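Local coordinates for ChiX (Serratia marcescens, PDB 5OPZ), which cleaves the L-Ala–D-Glu bond of peptidoglycan peptides as a zinc-dependent endopeptidase and is required for chitinase secretion, at residues A[16-21]-A[43-48]; A[80-85]-A[93-98]; A[113-118]-A[126-131]. One frame throughout, in Å; residues are numbered along the deposited sequence. Where two conformers were deposited one is given.

Interaction 1: residues A[16-21]-A[43-48]; sequences ARSEEN and PFSVSE
Ser18 OG sits where the helix of residues 16-21 comes up against the backbone of strand 44-46, and its hydrogen bond to the carbonyl O of Phe14, one turn back, already gives it a strong partner. With the hydroxyl occupied there, it meets the strand by close contact alone: Ser18 OG lies 3.3 Å from Ser45 CA, and its approach to Phe44 O has the wrong angle for a bond. The placing follows from a chi1 of -69°, which tucks OG back beside its own backbone N. A small side chain suits this buried position, because helix and strand axes approach to 6.5 Å and run nearly parallel, 20° apart. Arg17 extends CG anti to the backbone N (chi1 -160°), which lays its aliphatic part along the Ser45 hydroxyl, with Arg17 CG 3.3 Å from Ser45 OG. Asn21 was modelled in two conformers, and its amide's hold is doubtful: the approach to Val46 O is poorly aimed and the bond to Arg17 O weak. The sounder part of this contact is apolar, Val46 CG1 lying 3.8 Å from Asn21 CB. The whole is a helix packed along the edge of an antiparallel sheet, beside strand 44-48, one of the two outermost of its four strands. The other edge of that strand pairs with strand 77-82, where Ser47 and Glu48 both face Asp79 in a classic beta bulge. Phe44 turns instead to Ile33, Ala36 and Leu37 of helix 27-39, which also receives Ser18, while Val46 reaches Val78 of the adjoining strand.

Interaction 2: residues A[80-85]-A[93-98]; sequences VVAMPA and DYYAQI
Ala82 and Tyr95 are joined by the one hydrogen bond of this helix-on-sheet contact, in which helix 92-109 crosses strand 77-82 of the antiparallel sheet found in a D-alanyl-D-alanine carboxypeptidase-type domain. The backbone N of Ala82 points almost straight at the phenol oxygen, with Ala82 N 2.9 Å from Tyr95 OH and an N-H...O angle of 174°. Tyrosine suits the place: a long, flat side chain spans the gap from helix to strand, and its polar end meets a backbone N-H. The ring lies edge-on to the strand, with Val80 O in its plane and 3.5 Å from Tyr95 CE2.

Around this bond the shell is apolar. Ala82 CB fits among three residues of the helix; Tyr94 CB comes to 3.7 Å of it, Tyr95 CZ stands nearly as close, and Ile98 CD1 lies at 3.9 Å. The small alanine lets the helix come close, its methyl touching all three. Ile98 sends CD1 there because its chain is extended at chi2 (159°), while Ile98 CG2 meets Val80 CG2, two residues earlier in the strand. Past the strand end, rigid Pro84 crosses the Tyr94 side chain at about a right angle and makes a CH-pi contact: Pro84 CG rests over one face, 3.9 Å from the centroid of the Tyr94 ring.

Farther out, backbone hydrogen bonds join Val81 to Ser45 of strand 44-48 and Ala82 to Ser89 in the loop before the helix, and Phe44 touches both Val80 and Ile98. Ser89 also positions the phenol: Tyr95 OH donates to Ser89 O, so the buried oxygen both accepts and gives.

Interaction 3: residues A[113-118]-A[126-131]; sequences VEWGGE and PHFQLT. With ZN (zinc ion), chain C.
Trp115 and Phe128, a non-hydrogen-bonded pair of the antiparallel hairpin, point the same way and lie side by side as an offset stack. The five-membered ring of Trp115 and the Phe128 ring have centroids 4.4 Å apart and planes only 16° from parallel, with Trp115 CD1 over one face of the phenyl ring. Flat, broad side chains suit this face of the sheet, where Trp115 and Phe128 both reach helix 92-109. Val113 CG1 lies at the edge of the Phe128 ring, 3.7 Å from Phe128 CB.

On the other face Glu114 and Gln129 meet at a slant, their carboxylate and amide planes 68° apart. Gln129 NE2 donates to Glu114 OE1 over 3.1 Å, arriving from above the carboxylate plane, while their backbones form a hydrogen-bonded pair. Thr131 CG2 packs against the same carboxylate. The opposite end of the amide takes a straighter bond, His127 NE2 to Gln129 OE1 at 2.7 Å, with the acceptor near the imidazole plane. Gly116 N, bonded to His127 O at 2.8 Å, holds the backbone of that histidine; glycine suits the tight space beside His127 CB.

His127 ND1 binds the zinc ion, whose other protein ligands are His72 and Asp79. Since NE2 is the donor to Gln129, ND1 is left to offer its lone pair to the metal, and Gln129, itself held by Glu114, positions the imidazole as a second-shell residue.

All three contacts are built on one antiparallel sheet. Interactions 1 and 2 share the pairing of strands 44-48 and 77-82, which continues beyond the strand ends with Pro43 O 2.8 Å from Met83 N. On its other edge strand 77-82 meets 127-130, where Val80 N lies 2.9 Å from Pro126 O and so ties interaction 2 to interaction 3; Trp115 also packs against helix 92-109 at Tyr95. Interactions 1 and 3 do not touch, their centres being about 16 Å apart. Interaction 3 supplies the zinc ligand His127. Asp79, another ligand, immediately precedes Val80 of interaction 2, and its backbone O bonds to Ser47 OG of interaction 1, whose side chain is about 8 Å from the metal.

Interaction 1: residues A[16-21]-A[43-48]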
loop_
_atom_site.group_PDB
_atom_site.type_symbol
_atom_site.label_atom_id
_atom_site.label_comp_id
_atom_site.label_asym_id
_atom_site.label_seq_id
_atom_site.Cartn_x
_atom_site.Cartn_y
_atom_site.Cartn_z
ATOM N N ALA A 16 -1.863 14.210 2.326
ATOM C CA ALA A 16 -1.431 14.855 1.105
ATOM C C ALA A 16 -0.307 14.053 0.422
ATOM O O ALA A 16 -0.334 13.862 -0.818
ATOM C CB ALA A 16 -1.009 16.286 1.370
ATOM N N ARG A 17 0.653 13.548 1.206
ATOM C CA ARG A 17 1.714 12.729 0.682
ATOM C C ARG A 17 1.174 11.492 -0.003
ATOM O O ARG A 17 1.631 11.108 -1.077
ATOM C CB ARG A 17 2.663 12.349 1.797
ATOM C CG ARG A 17 4.007 11.932 1.289
ATOM C CD ARG A 17 4.956 11.670 2.433
ATOM N NE ARG A 17 5.318 12.887 3.155
ATOM C CZ ARG A 17 6.306 12.975 4.037
ATOM N NH1 ARG A 17 7.037 11.904 4.332
ATOM N NH2 ARG A 17 6.573 14.143 4.625
ATOM N N SER A 18 0.216 10.838 0.634
ATOM C CA SER A 18 -0.352 9.605 0.129
ATOM C C SER A 18 -1.129 9.856 -1.149
ATOM O O SER A 18 -0.992 9.121 -2.119
ATOM C CB SER A 18 -1.318 9.000 1.128
ATOM O OG SER A 18 -0.631 8.521 2.260
ATOM N N GLU A 19 -1.943 10.909 -1.159
ATOM C CA GLU A 19 -2.770 11.252 -2.327
ATOM C C GLU A 19 -1.902 11.507 -3.549
ATOM O O GLU A 19 -2.210 11.040 -4.661
ATOM C CB GLU A 19 -3.745 12.385 -1.967
ATOM C CG GLU A 19 -4.733 11.881 -0.870
ATOM C CD GLU A 19 -5.886 12.792 -0.504
ATOM O OE1 GLU A 19 -5.795 14.002 -0.805
ATOM O OE2 GLU A 19 -6.881 12.261 0.069
ATOM N N GLU A 20 -0.753 12.124 -3.358
ATOM C CA GLU A 20 0.121 12.396 -4.472
ATOM C C GLU A 20 0.639 11.074 -5.088
ATOM O O GLU A 20 0.618 10.890 -6.297
ATOM C CB GLU A 20 1.247 13.357 -4.052
ATOM C CG GLU A 20 2.326 13.630 -5.094
ATOM C CD GLU A 20 1.850 14.434 -6.310
ATOM O OE1 GLU A 20 0.728 14.982 -6.344
ATOM O OE2 GLU A 20 2.630 14.546 -7.264
ATOM N N ASN A 21 1.040 10.139 -4.241
ATOM C CA ASN A 21 1.604 8.866 -4.704
ATOM C C ASN A 21 0.554 7.859 -5.162
ATOM O O ASN A 21 0.865 6.806 -5.759
ATOM C CB ASN A 21 2.446 8.165 -3.617
ATOM C CG ASN A 21 3.890 8.635 -3.567
ATOM O OD1 ASN A 21 4.679 8.312 -4.462
ATOM N ND2 ASN A 21 4.271 9.342 -2.490
ATOM N N PRO A 43 0.100 6.185 11.450
ATOM C CA PRO A 43 0.207 6.985 10.229
ATOM C C PRO A 43 1.024 6.266 9.167
ATOM O O PRO A 43 1.949 5.517 9.493
ATOM C CB PRO A 43 0.943 8.243 10.690
ATOM C CG PRO A 43 0.804 8.271 12.169
ATOM C CD PRO A 43 0.854 6.810 12.546
ATOM N N PHE A 44 0.672 6.484 7.902
ATOM C CA PHE A 44 1.383 5.872 6.785
ATOM C C PHE A 44 1.249 6.713 5.555
ATOM O O PHE A 44 0.299 7.514 5.435
ATOM C CB PHE A 44 0.900 4.420 6.553
ATOM C CG PHE A 44 -0.497 4.311 5.978
ATOM C CD1 PHE A 44 -1.617 4.240 6.811
ATOM C CD2 PHE A 44 -0.678 4.183 4.623
ATOM C CE1 PHE A 44 -2.889 4.104 6.281
ATOM C CE2 PHE A 44 -1.955 4.031 4.111
ATOM C CZ PHE A 44 -3.057 3.997 4.931
ATOM N N SER A 45 2.187 6.537 4.648
ATOM C CA SER A 45 2.086 7.056 3.311
ATOM C C SER A 45 2.178 5.944 2.307
ATOM O O SER A 45 2.449 4.820 2.623
ATOM C CB SER A 45 3.151 8.151 3.085
ATOM O OG SER A 45 3.015 8.780 1.811
ATOM N N VAL A 46 1.928 6.284 1.075
ATOM C CA VAL A 46 2.110 5.359 -0.040
ATOM C C VAL A 46 3.489 5.686 -0.609
ATOM O O VAL A 46 3.696 6.791 -1.145
ATOM C CB VAL A 46 1.009 5.536 -1.098
ATOM C CG1 VAL A 46 1.325 4.733 -2.342
ATOM C CG2 VAL A 46 -0.330 5.134 -0.499
ATOM N N SER A 47 4.415 4.717 -0.508
ATOM C CA SER A 47 5.766 4.912 -1.018
ATOM C C SER A 47 5.904 4.624 -2.499
ATOM O O SER A 47 6.746 5.208 -3.179
ATOM C CB SER A 47 6.797 4.110 -0.223
ATOM O OG SER A 47 6.636 2.731 -0.439
ATOM N N GLU A 48 5.065 3.716 -3.000
ATOM C CA GLU A 48 5.040 3.361 -4.408
ATOM C C GLU A 48 3.633 2.900 -4.823
ATOM O O GLU A 48 3.050 2.054 -4.179
ATOM C CB GLU A 48 6.087 2.293 -4.711
ATOM C CG GLU A 48 6.226 2.005 -6.196
ATOM C CD GLU A 48 7.352 1.043 -6.543
ATOM O OE1 GLU A 48 7.797 0.198 -5.727
ATOM O OE2 GLU A 48 7.771 1.072 -7.720
#

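Interaction 2: residues A[80-85]-A[93-98]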
loop_
_atom_site.group_PDB
_atom_site.type_symbol
_atom_site.label_atom_id
_atom_site.label_comp_id
_atom_site.label_asym_id
_atom_site.label_seq_id
_atom_site.Cartn_x
_atom_site.Cartn_y
_atom_site.Cartn_z
ATOM N N VAL A 80 2.925 0.663 1.062
ATOM C CA VAL A 80 2.811 1.680 2.076
ATOM C C VAL A 80 4.084 1.711 2.919
ATOM O O VAL A 80 4.842 0.761 2.979
ATOM C CB VAL A 80 1.594 1.494 3.010
ATOM C CG1 VAL A 80 0.304 1.424 2.199
ATOM C CG2 VAL A 80 1.719 0.256 3.866
ATOM N N VAL A 81 4.307 2.854 3.531
ATOM C CA VAL A 81 5.396 3.035 4.470
ATOM C C VAL A 81 4.806 3.580 5.780
ATOM O O VAL A 81 4.106 4.627 5.777
ATOM C CB VAL A 81 6.531 3.923 3.928
ATOM C CG1 VAL A 81 6.070 5.279 3.532
ATOM C CG2 VAL A 81 7.673 4.011 4.928
ATOM N N ALA A 82 5.099 2.878 6.894
ATOM C CA ALA A 82 4.617 3.348 8.216
ATOM C C ALA A 82 5.428 4.569 8.652
ATOM O O ALA A 82 6.654 4.572 8.510
ATOM C CB ALA A 82 4.782 2.264 9.233
ATOM N N MET A 83 4.714 5.566 9.182
ATOM C CA MET A 83 5.298 6.864 9.555
ATOM C C MET A 83 4.948 7.258 11.003
ATOM O O MET A 83 4.410 8.338 11.235
ATOM C CB MET A 83 4.736 7.956 8.613
ATOM C CG MET A 83 5.010 7.818 7.145
ATOM S SD MET A 83 6.754 7.873 6.820
ATOM C CE MET A 83 7.147 9.565 7.252
ATOM N N PRO A 84 5.162 6.358 11.972
ATOM C CA PRO A 84 4.838 6.706 13.347
ATOM C C PRO A 84 5.569 7.983 13.793
ATOM O O PRO A 84 6.796 8.100 13.615
ATOM C CB PRO A 84 5.307 5.481 14.136
ATOM C CG PRO A 84 6.347 4.837 13.255
ATOM C CD PRO A 84 5.867 5.067 11.878
ATOM N N ALA A 85 4.783 8.919 14.294
ATOM C CA ALA A 85 5.330 10.188 14.750
ATOM C C ALA A 85 6.123 10.908 13.659
ATOM O O ALA A 85 7.039 11.690 13.924
ATOM C CB ALA A 85 6.149 10.019 16.030
ATOM N N ASP A 93 4.951 -4.867 13.157
ATOM C CA ASP A 93 3.713 -4.585 13.851
ATOM C C ASP A 93 2.979 -3.366 13.330
ATOM O O ASP A 93 1.750 -3.331 13.324
ATOM C CB ASP A 93 3.900 -4.488 15.385
ATOM C CG ASP A 93 3.838 -5.813 16.026
ATOM O OD1 ASP A 93 2.958 -6.584 15.634
ATOM O OD2 ASP A 93 4.676 -6.078 16.891
ATOM N N TYR A 94 3.723 -2.378 12.857
ATOM C CA TYR A 94 3.103 -1.193 12.284
ATOM C C TYR A 94 2.291 -1.555 11.031
ATOM O O TYR A 94 1.175 -1.073 10.834
ATOM C CB TYR A 94 4.138 -0.129 11.954
ATOM C CG TYR A 94 4.818 0.552 13.137
ATOM C CD1 TYR A 94 4.064 1.240 14.066
ATOM C CD2 TYR A 94 6.174 0.584 13.265
ATOM C CE1 TYR A 94 4.627 1.890 15.112
ATOM C CE2 TYR A 94 6.785 1.213 14.334
ATOM C CZ TYR A 94 6.000 1.851 15.264
ATOM O OH TYR A 94 6.625 2.515 16.280
ATOM N N TYR A 95 2.881 -2.410 10.197
ATOM C CA TYR A 95 2.216 -2.863 8.973
ATOM C C TYR A 95 1.032 -3.749 9.276
ATOM O O TYR A 95 0.008 -3.675 8.582
ATOM C CB TYR A 95 3.244 -3.579 8.047
ATOM C CG TYR A 95 4.262 -2.573 7.606
ATOM C CD1 TYR A 95 5.377 -2.285 8.398
ATOM C CD2 TYR A 95 4.052 -1.788 6.485
ATOM C CE1 TYR A 95 6.206 -1.251 8.096
ATOM C CE2 TYR A 95 4.912 -0.791 6.145
ATOM C CZ TYR A 95 5.999 -0.499 6.973
ATOM O OH TYR A 95 6.796 0.590 6.660
ATOM N N ALA A 96 1.100 -4.550 10.342
ATOM C CA ALA A 96 -0.082 -5.323 10.768
ATOM C C ALA A 96 -1.244 -4.400 11.137
ATOM O O ALA A 96 -2.411 -4.693 10.829
ATOM C CB ALA A 96 0.265 -6.295 11.870
ATOM N N GLN A 97 -0.902 -3.297 11.793
ATOM C CA GLN A 97 -1.952 -2.349 12.171
ATOM C C GLN A 97 -2.510 -1.629 10.991
ATOM O O GLN A 97 -3.722 -1.388 10.941
ATOM C CB GLN A 97 -1.420 -1.369 13.210
ATOM C CG GLN A 97 -1.139 -2.007 14.563
ATOM C CD GLN A 97 -0.823 -1.001 15.638
ATOM O OE1 GLN A 97 -1.684 -0.252 16.020
ATOM N NE2 GLN A 97 0.417 -1.004 16.131
ATOM N N ILE A 98 -1.631 -1.224 10.082
ATOM C CA ILE A 98 -2.095 -0.639 8.822
ATOM C C ILE A 98 -3.052 -1.606 8.116
ATOM O O ILE A 98 -4.094 -1.179 7.574
ATOM C CB ILE A 98 -0.958 -0.174 7.889
ATOM C CG1 ILE A 98 -0.175 0.934 8.568
ATOM C CG2 ILE A 98 -1.486 0.255 6.526
ATOM C CD1 ILE A 98 1.214 1.104 8.012
#

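Interaction 3: residues A[113-118]-A[126-131]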
loop_
_atom_site.group_PDB
_atom_site.type_symbol
_atom_site.label_atom_id
_atom_site.label_comp_id
_atom_site.label_asym_id
_atom_site.label_seq_id
_atom_site.Cartn_x
_atom_site.Cartn_y
_atom_site.Cartn_z
ATOM N N VAL A 113 -8.883 -6.765 -0.809
ATOM C CA VAL A 113 -7.525 -6.277 -1.046
ATOM C C VAL A 113 -6.580 -7.276 -0.427
ATOM O O VAL A 113 -6.643 -7.504 0.758
ATOM C CB VAL A 113 -7.307 -4.852 -0.475
ATOM C CG1 VAL A 113 -5.856 -4.382 -0.617
ATOM C CG2 VAL A 113 -8.289 -3.902 -1.157
ATOM N N GLU A 114 -5.657 -7.811 -1.208
ATOM C CA GLU A 114 -4.667 -8.764 -0.726
ATOM C C GLU A 114 -3.511 -7.997 -0.127
ATOM O O GLU A 114 -3.105 -6.960 -0.638
ATOM C CB GLU A 114 -4.145 -9.643 -1.858
ATOM C CG GLU A 114 -5.127 -10.651 -2.418
ATOM C CD GLU A 114 -4.595 -11.408 -3.633
ATOM O OE1 GLU A 114 -4.353 -10.801 -4.706
ATOM O OE2 GLU A 114 -4.406 -12.627 -3.508
ATOM N N TRP A 115 -3.030 -8.515 0.989
ATOM C CA TRP A 115 -1.919 -7.955 1.741
ATOM C C TRP A 115 -0.688 -8.883 1.654
ATOM O O TRP A 115 -0.821 -10.078 1.880
ATOM C CB TRP A 115 -2.325 -7.772 3.202
ATOM C CG TRP A 115 -1.285 -7.231 4.086
ATOM C CD1 TRP A 115 -0.374 -6.260 3.772
ATOM C CD2 TRP A 115 -0.986 -7.638 5.433
ATOM N NE1 TRP A 115 0.419 -5.990 4.852
ATOM C CE2 TRP A 115 0.067 -6.812 5.886
ATOM C CE3 TRP A 115 -1.562 -8.551 6.326
ATOM C CZ2 TRP A 115 0.608 -6.955 7.181
ATOM C CZ3 TRP A 115 -1.036 -8.667 7.611
ATOM C CH2 TRP A 115 0.032 -7.882 8.009
ATOM N N GLY A 116 0.482 -8.315 1.426
ATOM C CA GLY A 116 1.721 -9.105 1.407
ATOM C C GLY A 116 2.052 -9.715 2.734
ATOM O O GLY A 116 2.856 -10.622 2.801
ATOM N N GLY A 117 1.441 -9.217 3.806
ATOM C CA GLY A 117 1.610 -9.845 5.100
ATOM C C GLY A 117 0.944 -11.195 5.250
ATOM O O GLY A 117 1.233 -11.910 6.194
ATOM N N GLU A 118 0.145 -11.565 4.249
ATOM C CA GLU A 118 -0.501 -12.864 4.142
ATOM C C GLU A 118 -0.081 -13.664 2.902
ATOM O O GLU A 118 -0.737 -14.645 2.525
ATOM C CB GLU A 118 -2.032 -12.653 4.157
ATOM C CG GLU A 118 -2.542 -12.175 5.505
ATOM C CD GLU A 118 -3.929 -11.515 5.484
ATOM O OE1 GLU A 118 -4.608 -11.429 4.432
ATOM O OE2 GLU A 118 -4.408 -11.167 6.574
ATOM N N PRO A 126 4.543 -4.024 3.452
ATOM C CA PRO A 126 4.071 -2.854 2.686
ATOM C C PRO A 126 3.044 -3.083 1.573
ATOM O O PRO A 126 2.343 -2.120 1.269
ATOM C CB PRO A 126 5.345 -2.321 2.056
ATOM C CG PRO A 126 6.394 -2.685 3.064
ATOM C CD PRO A 126 6.021 -4.055 3.542
ATOM N N HIS A 127 2.949 -4.278 0.995
ATOM C CA HIS A 127 2.259 -4.470 -0.260
ATOM C C HIS A 127 0.808 -4.766 -0.096
ATOM O O HIS A 127 0.430 -5.666 0.638
ATOM C CB HIS A 127 2.960 -5.615 -0.995
ATOM C CG HIS A 127 2.418 -5.897 -2.368
ATOM N ND1 HIS A 127 2.823 -5.224 -3.493
ATOM C CD2 HIS A 127 1.369 -6.647 -2.751
ATOM C CE1 HIS A 127 2.139 -5.626 -4.537
ATOM N NE2 HIS A 127 1.226 -6.466 -4.100
ATOM N N PHE A 128 -0.015 -4.011 -0.828
ATOM C CA PHE A 128 -1.455 -4.285 -0.932
ATOM C C PHE A 128 -1.850 -4.292 -2.428
ATOM O O PHE A 128 -1.326 -3.451 -3.187
ATOM C CB PHE A 128 -2.302 -3.257 -0.213
ATOM C CG PHE A 128 -2.100 -3.223 1.257
ATOM C CD1 PHE A 128 -1.053 -2.537 1.835
ATOM C CD2 PHE A 128 -2.863 -4.020 2.056
ATOM C CE1 PHE A 128 -0.894 -2.491 3.209
ATOM C CE2 PHE A 128 -2.754 -3.968 3.426
ATOM C CZ PHE A 128 -1.739 -3.234 4.004
ATOM N N GLN A 129 -2.787 -5.153 -2.826
ATOM C CA GLN A 129 -3.208 -5.165 -4.239
ATOM C C GLN A 129 -4.652 -5.568 -4.373
ATOM O O GLN A 129 -5.185 -6.331 -3.582
ATOM C CB GLN A 129 -2.319 -6.063 -5.119
ATOM C CG GLN A 129 -2.383 -7.530 -4.740
ATOM C CD GLN A 129 -1.480 -8.359 -5.560
ATOM O OE1 GLN A 129 -0.305 -8.052 -5.734
ATOM N NE2 GLN A 129 -2.033 -9.414 -6.152
ATOM N N LEU A 130 -5.230 -5.103 -5.481
ATOM C CA LEU A 130 -6.484 -5.673 -5.951
ATOM C C LEU A 130 -6.219 -7.060 -6.552
ATOM O O LEU A 130 -5.137 -7.320 -7.083
ATOM C CB LEU A 130 -7.103 -4.796 -7.034
ATOM C CG LEU A 130 -7.469 -3.364 -6.578
ATOM C CD1 LEU A 130 -7.920 -2.516 -7.746
ATOM C CD2 LEU A 130 -8.540 -3.383 -5.487
ATOM N N THR A 131 -7.179 -7.972 -6.440
ATOM C CA THR A 131 -6.946 -9.341 -6.911
ATOM C C THR A 131 -7.030 -9.427 -8.424
ATOM O O THR A 131 -7.787 -8.681 -9.058
ATOM C CB THR A 131 -7.885 -10.413 -6.326
ATOM O OG1 THR A 131 -9.195 -10.268 -6.817
ATOM C CG2 THR A 131 -7.953 -10.373 -4.879
HETATM ZN ZN ZN C . 4.363 -3.920 -3.859
#